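Local coordinates for protein Avidin/streptavidin (Shewanella denitrificans, PDB 3SZJ) that binds biotin inside an eight-stranded antiparallel beta barrel, as avidins and streptavidin do, and pairs with a second copy of itself, at residues N15-T20 with N38-F43; T95-V100 with G113-S118. All coordinates share one frame; numbering follows the deposited sequence.

Followed from the N terminus, the chain leaves strand 11-15 through residues 15-20, forms strands 20-26 and 31-37, and returns through residues 38-43; contact 1 thus ties together two loops at one end of the barrel. It closes before contact 2 opens, so the two stand in series, neither nested nor crossed. Contact 2 pairs strands 91-101 and 111-119, the last hairpin of the barrel. Their centres lie about 11 Å apart, and they meet directly: the side-chain amide of Gln-16 reaches both Asp-115 and the backbone of Val-116. Biotin lies between them, illustrating how residues remote in sequence build one site.

Contact 1 (N15-T20 with N38-F43); sequences NQDGST and NRAAGF. With BTN (biotin), chain C.
One hydroxyl links both loops and the ligand: Ser-19 OG accepts from Arg-39 N across 2.9 Å, nearly straight at 171°. With the loop backbone as its donor, the same OG donates its own hydrogen bond to the ureido oxygen O3 of biotin, 2.7 Å away. The same O3 takes a second bond from Asn-15 ND2, while Tyr-36 OH also bonds to biotin. Asn-15 is itself held by its other amide atom, since OD1 receives Asp-17 N and Ser-19 N from opposite faces of its plane, the first bond closing an Asx turn. In the second loop Asn-38 OD1 closes another by accepting Ala-40 N, and takes biotin N2 as well, at 2.9 Å.

Away from the ligand, Arg-39 runs extended from CG to NE alongside Thr-20. Its NH1 meets Gly-18 O at 2.8 Å and Thr-20 OG1 at 2.9 Å, both at the guanidinium edge, so one nitrogen fastens the 38-43 loop to Gly-18 and Thr-20 of the other. A leucine here would probably leave the Gly-18 carbonyl and the Thr-20 hydroxyl without this shared donor and let the loops move more freely. Asp-17 CB rests on Ala-40 CB at 3.7 Å, and a water bridges Asp-17 OD1 and Ala-41 N. Further along, Phe-43 lays one ring face over biotin, biotin C4 standing 3.9 Å above the plane of the Phe-43 ring, over its centre. Two loops converging on the ureido group with asparagine and serine side chains are characteristic of the biotin pocket of the avidin family.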
loop_
_atom_site.group_PDB
_atom_site.type_symbol
_atom_site.label_atom_id
_atom_site.label_comp_id
_atom_site.label_asym_id
_atom_site.label_seq_id
_atom_site.Cartn_x
_atom_site.Cartn_y
_atom_site.Cartn_z
ATOM N N ASN A 15 -4.847 16.845 3.088
ATOM C CA ASN A 15 -5.670 16.676 1.893
ATOM C C ASN A 15 -6.907 17.549 1.884
ATOM O O ASN A 15 -7.099 18.374 2.785
ATOM C CB ASN A 15 -6.002 15.204 1.589
ATOM C CG ASN A 15 -7.016 14.594 2.539
ATOM O OD1 ASN A 15 -7.777 15.294 3.215
ATOM N ND2 ASN A 15 -7.040 13.257 2.590
ATOM N N GLN A 16 -7.729 17.381 0.845
ATOM C CA GLN A 16 -8.858 18.280 0.625
ATOM C C GLN A 16 -9.947 18.130 1.686
ATOM O O GLN A 16 -10.853 18.981 1.779
ATOM C CB GLN A 16 -9.450 18.043 -0.767
ATOM C CG GLN A 16 -10.200 16.707 -0.912
ATOM C CD GLN A 16 -9.276 15.477 -0.932
ATOM O OE1 GLN A 16 -8.174 15.524 -1.484
ATOM N NE2 GLN A 16 -9.723 14.384 -0.310
ATOM N N ASP A 17 -9.879 17.042 2.460
ATOM C CA ASP A 17 -10.831 16.804 3.553
ATOM C C ASP A 17 -10.264 17.204 4.913
ATOM O O ASP A 17 -10.935 17.083 5.935
ATOM C CB ASP A 17 -11.265 15.341 3.568
ATOM C CG ASP A 17 -12.295 15.050 2.517
ATOM O OD1 ASP A 17 -13.486 15.367 2.744
ATOM O OD2 ASP A 17 -11.927 14.529 1.443
ATOM N N GLY A 18 -9.041 17.721 4.915
ATOM C CA GLY A 18 -8.409 18.131 6.156
ATOM C C GLY A 18 -7.593 17.060 6.881
ATOM O O GLY A 18 -7.079 17.300 7.986
ATOM N N SER A 19 -7.479 15.877 6.280
ATOM C CA SER A 19 -6.720 14.795 6.898
ATOM C C SER A 19 -5.235 15.051 6.741
ATOM O O SER A 19 -4.794 15.616 5.732
ATOM C CB SER A 19 -7.065 13.451 6.249
ATOM O OG SER A 19 -8.456 13.212 6.366
ATOM N N THR A 20 -4.448 14.622 7.727
ATOM C CA THR A 20 -3.013 14.878 7.710
ATOM C C THR A 20 -2.198 13.597 7.646
ATOM O O THR A 20 -2.441 12.673 8.419
ATOM C CB THR A 20 -2.603 15.657 8.954
ATOM O OG1 THR A 20 -3.359 16.869 9.006
ATOM C CG2 THR A 20 -1.118 16.010 8.893
ATOM N N ASN A 38 -7.256 11.113 10.189
ATOM C CA ASN A 38 -8.382 11.255 9.285
ATOM C C ASN A 38 -9.345 12.307 9.813
ATOM O O ASN A 38 -9.723 12.288 10.998
ATOM C CB ASN A 38 -9.093 9.881 9.197
ATOM C CG ASN A 38 -10.405 9.938 8.468
ATOM O OD1 ASN A 38 -10.524 10.561 7.414
ATOM N ND2 ASN A 38 -11.429 9.256 9.031
ATOM N N ARG A 39 -9.780 13.184 8.906
ATOM C CA ARG A 39 -10.800 14.208 9.224
ATOM C C ARG A 39 -11.911 14.260 8.180
ATOM O O ARG A 39 -12.639 15.259 8.104
ATOM C CB ARG A 39 -10.163 15.587 9.426
ATOM C CG ARG A 39 -9.166 15.590 10.567
ATOM C CD ARG A 39 -8.705 16.990 10.916
ATOM N NE ARG A 39 -7.658 16.981 11.936
ATOM C CZ ARG A 39 -6.358 16.860 11.687
ATOM N NH1 ARG A 39 -5.922 16.718 10.434
ATOM N NH2 ARG A 39 -5.487 16.864 12.693
ATOM N N ALA A 40 -12.037 13.202 7.376
ATOM C CA ALA A 40 -13.042 13.192 6.300
ATOM C C ALA A 40 -14.420 12.823 6.806
ATOM O O ALA A 40 -14.599 11.769 7.405
ATOM C CB ALA A 40 -12.630 12.246 5.173
ATOM N N ALA A 41 -15.393 13.701 6.547
ATOM C CA ALA A 41 -16.792 13.392 6.823
ATOM C C ALA A 41 -17.220 12.148 6.054
ATOM O O ALA A 41 -16.838 11.933 4.885
ATOM C CB ALA A 41 -17.670 14.562 6.455
ATOM N N GLY A 42 -18.015 11.326 6.723
ATOM C CA GLY A 42 -18.504 10.086 6.131
ATOM C C GLY A 42 -17.648 8.884 6.454
ATOM O O GLY A 42 -17.918 7.791 5.954
ATOM N N PHE A 43 -16.606 9.085 7.269
ATOM C CA PHE A 43 -15.742 8.007 7.717
ATOM C C PHE A 43 -15.582 8.100 9.216
ATOM O O PHE A 43 -15.567 9.217 9.763
ATOM C CB PHE A 43 -14.355 8.085 7.048
ATOM C CG PHE A 43 -14.393 7.876 5.552
ATOM C CD1 PHE A 43 -14.564 8.960 4.712
ATOM C CD2 PHE A 43 -14.261 6.606 4.994
ATOM C CE1 PHE A 43 -14.603 8.801 3.320
ATOM C CE2 PHE A 43 -14.305 6.432 3.592
ATOM C CZ PHE A 43 -14.465 7.537 2.766
HETATM C C11 BTN C . -12.728 3.691 7.972
HETATM O O11 BTN C . -13.734 4.423 7.862
HETATM O O12 BTN C . -12.787 2.506 7.598
HETATM C C10 BTN C . -11.445 4.225 8.548
HETATM C C9 BTN C . -11.150 5.655 8.059
HETATM C C8 BTN C . -10.943 5.739 6.553
HETATM C C7 BTN C . -10.643 7.157 6.059
HETATM C C2 BTN C . -10.435 7.201 4.534
HETATM S S1 BTN C . -8.913 6.688 4.040
HETATM C C6 BTN C . -9.238 7.340 2.383
HETATM C C5 BTN C . -9.938 8.659 2.552
HETATM N N1 BTN C . -9.028 9.766 2.723
HETATM C C3 BTN C . -9.152 10.267 3.956
HETATM O O3 BTN C . -8.336 11.260 4.479
HETATM N N2 BTN C . -10.137 9.708 4.663
HETATM C C4 BTN C . -10.656 8.574 3.902
HETATM O O HOH W 1 -13.095 17.510 7.030
HETATM O O HOH W 2 -14.587 16.170 5.089
HETATM O O HOH W 3 -15.524 13.323 2.856
HETATM O O HOH W 4 -2.849 17.346 12.365
#

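Contact 2 (T95-V100 with G113-S118); sequences TLWQLV and GQDVFS. With BTN (biotin), chain C.
Strands 95-100 and 113-118 run antiparallel, their short axes at 134°, with Thr-95/Asp-115 and Trp-97/Gly-113 as hydrogen-bonded pairs flanking the non-hydrogen-bonded pair Leu-96/Gln-114. In the first of these pairs Asp-115 O is gripped twice, by Thr-95 N and by the hydroxyl Thr-95 OG1, 2.7 Å away. A chi1 of 71° sets OG1 between the backbone N and the carbonyl carbon, from where it reaches across to the same carbonyl as the Thr-95 amide; OG1 also meets the edge of the Phe-117 ring.

Trp-97 is sandwiched. Gly-113 CA presses on one face of the indole, a CH-pi contact 3.7 Å from the centroid of the five-membered ring, and biotin C6 lies over the opposite face, 3.4 Å above the plane. With no side chain on Gly-113, the indole can lie flat across the neighbouring strand. This is the last hairpin of an avidin-type beta barrel, whose strand 111-119 turns its other edge to strand 11-15; on its inner face Trp-97 and Asp-115 form part of the pocket wall, where Trp-80 meets the Trp-97 ring and donates to Asp-115 OD2. That same oxygen takes biotin N1 at 2.8 Å, almost straight at 175°. Asp-115 OD1 is bound by Gln-16 NE2, so both carboxylate oxygens are engaged and the group is probably held against rotation.

On the other side of the sheet, Leu-96 CD2 reaches Gln-114 CB at 3.9 Å, and a water joins Thr-95 O to Gln-114 NE2. Here Leu-96 also packs on Gln-98, and Gln-114 on Pro-107, of the second subunit.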
loop_
_atom_site.group_PDB
_atom_site.type_symbol
_atom_site.label_atom_id
_atom_site.label_comp_id
_atom_site.label_asym_id
_atom_site.label_seq_id
_atom_site.Cartn_x
_atom_site.Cartn_y
_atom_site.Cartn_z
ATOM N N THR A 95 -2.950 11.318 -5.304
ATOM C CA THR A 95 -3.065 9.882 -5.008
ATOM C C THR A 95 -4.413 9.296 -5.429
ATOM O O THR A 95 -5.425 10.025 -5.575
ATOM C CB THR A 95 -2.943 9.589 -3.480
ATOM O OG1 THR A 95 -4.117 10.050 -2.802
ATOM C CG2 THR A 95 -1.671 10.202 -2.858
ATOM N N LEU A 96 -4.418 7.969 -5.594
ATOM C CA LEU A 96 -5.654 7.186 -5.670
ATOM C C LEU A 96 -5.579 6.203 -4.513
ATOM O O LEU A 96 -4.516 5.613 -4.241
ATOM C CB LEU A 96 -5.742 6.425 -6.982
ATOM C CG LEU A 96 -5.804 7.318 -8.225
ATOM C CD1 LEU A 96 -5.834 6.426 -9.444
ATOM C CD2 LEU A 96 -7.058 8.229 -8.186
ATOM N N TRP A 97 -6.699 6.008 -3.823
ATOM C CA TRP A 97 -6.706 5.091 -2.663
ATOM C C TRP A 97 -7.705 3.944 -2.774
ATOM O O TRP A 97 -8.692 4.023 -3.525
ATOM C CB TRP A 97 -6.928 5.819 -1.337
ATOM C CG TRP A 97 -8.162 6.697 -1.236
ATOM C CD1 TRP A 97 -8.227 8.044 -1.443
ATOM C CD2 TRP A 97 -9.491 6.273 -0.890
ATOM N NE1 TRP A 97 -9.529 8.483 -1.277
ATOM C CE2 TRP A 97 -10.322 7.420 -0.923
ATOM C CE3 TRP A 97 -10.053 5.029 -0.543
ATOM C CZ2 TRP A 97 -11.699 7.365 -0.617
ATOM C CZ3 TRP A 97 -11.404 4.966 -0.260
ATOM C CH2 TRP A 97 -12.223 6.136 -0.301
ATOM N N GLN A 98 -7.450 2.895 -1.975
ATOM C CA GLN A 98 -8.293 1.717 -1.873
ATOM C C GLN A 98 -8.435 1.395 -0.390
ATOM O O GLN A 98 -7.442 1.404 0.336
ATOM C CB GLN A 98 -7.638 0.527 -2.596
ATOM C CG GLN A 98 -7.441 0.763 -4.079
ATOM C CD GLN A 98 -6.996 -0.489 -4.840
ATOM O OE1 GLN A 98 -6.155 -1.259 -4.371
ATOM N NE2 GLN A 98 -7.501 -0.636 -6.047
ATOM N N LEU A 99 -9.654 1.060 0.043
ATOM C CA LEU A 99 -9.933 0.745 1.442
ATOM C C LEU A 99 -10.562 -0.646 1.486
ATOM O O LEU A 99 -11.595 -0.868 0.863
ATOM C CB LEU A 99 -10.876 1.818 2.024
ATOM C CG LEU A 99 -11.561 1.768 3.400
ATOM C CD1 LEU A 99 -10.637 1.446 4.549
ATOM C CD2 LEU A 99 -12.246 3.109 3.671
ATOM N N VAL A 100 -9.915 -1.568 2.201
ATOM C CA VAL A 100 -10.409 -2.942 2.323
ATOM C C VAL A 100 -10.784 -3.243 3.783
ATOM O O VAL A 100 -10.068 -2.851 4.703
ATOM C CB VAL A 100 -9.389 -4.005 1.784
ATOM C CG1 VAL A 100 -8.039 -3.951 2.531
ATOM C CG2 VAL A 100 -10.026 -5.430 1.777
ATOM N N GLY A 113 -11.121 5.933 -4.078
ATOM C CA GLY A 113 -11.247 7.390 -4.207
ATOM C C GLY A 113 -9.940 8.062 -4.549
ATOM O O GLY A 113 -8.947 7.388 -4.815
ATOM N N GLN A 114 -9.984 9.396 -4.598
ATOM C CA GLN A 114 -8.837 10.215 -4.961
ATOM C C GLN A 114 -8.582 11.200 -3.808
ATOM O O GLN A 114 -9.534 11.786 -3.259
ATOM C CB GLN A 114 -9.123 10.977 -6.280
ATOM C CG GLN A 114 -8.056 12.009 -6.628
ATOM C CD GLN A 114 -8.372 12.806 -7.889
ATOM O OE1 GLN A 114 -9.543 12.977 -8.287
ATOM N NE2 GLN A 114 -7.320 13.298 -8.528
ATOM N N ASP A 115 -7.325 11.357 -3.417
ATOM C CA ASP A 115 -6.930 12.410 -2.459
ATOM C C ASP A 115 -5.744 13.168 -3.037
ATOM O O ASP A 115 -4.831 12.569 -3.611
ATOM C CB ASP A 115 -6.417 11.839 -1.140
ATOM C CG ASP A 115 -7.525 11.354 -0.187
ATOM O OD1 ASP A 115 -8.723 11.732 -0.343
ATOM O OD2 ASP A 115 -7.160 10.596 0.745
ATOM N N VAL A 116 -5.748 14.487 -2.862
ATOM C CA VAL A 116 -4.586 15.311 -3.173
ATOM C C VAL A 116 -4.163 15.980 -1.882
ATOM O O VAL A 116 -4.994 16.648 -1.226
ATOM C CB VAL A 116 -4.919 16.392 -4.205
ATOM C CG1 VAL A 116 -5.005 15.775 -5.605
ATOM C CG2 VAL A 116 -6.209 17.110 -3.820
ATOM N N PHE A 117 -2.894 15.768 -1.513
ATOM C CA PHE A 117 -2.292 16.339 -0.304
ATOM C C PHE A 117 -1.382 17.506 -0.667
ATOM O O PHE A 117 -0.630 17.431 -1.654
ATOM C CB PHE A 117 -1.437 15.283 0.419
ATOM C CG PHE A 117 -2.203 14.095 0.924
ATOM C CD1 PHE A 117 -2.537 13.044 0.066
ATOM C CD2 PHE A 117 -2.636 14.039 2.246
ATOM C CE1 PHE A 117 -3.230 11.935 0.532
ATOM C CE2 PHE A 117 -3.336 12.920 2.713
ATOM C CZ PHE A 117 -3.638 11.876 1.840
ATOM N N SER A 118 -1.436 18.565 0.137
ATOM C CA SER A 118 -0.561 19.716 -0.041
ATOM C C SER A 118 0.373 19.839 1.148
ATOM O O SER A 118 -0.017 19.559 2.282
ATOM C CB SER A 118 -1.409 20.986 -0.110
ATOM O OG SER A 118 -2.263 20.946 -1.237
HETATM C C11 BTN C . -12.728 3.691 7.972
HETATM O O11 BTN C . -13.734 4.423 7.862
HETATM O O12 BTN C . -12.787 2.506 7.598
HETATM C C10 BTN C . -11.445 4.225 8.548
HETATM C C9 BTN C . -11.150 5.655 8.059
HETATM C C8 BTN C . -10.943 5.739 6.553
HETATM C C7 BTN C . -10.643 7.157 6.059
HETATM C C2 BTN C . -10.435 7.201 4.534
HETATM S S1 BTN C . -8.913 6.688 4.040
HETATM C C6 BTN C . -9.238 7.340 2.383
HETATM C C5 BTN C . -9.938 8.659 2.552
HETATM N N1 BTN C . -9.028 9.766 2.723
HETATM C C3 BTN C . -9.152 10.267 3.956
HETATM O O3 BTN C . -8.336 11.260 4.479
HETATM N N2 BTN C . -10.137 9.708 4.663
HETATM C C4 BTN C . -10.656 8.574 3.902
HETATM O O HOH W 5 -5.132 11.859 -7.726
#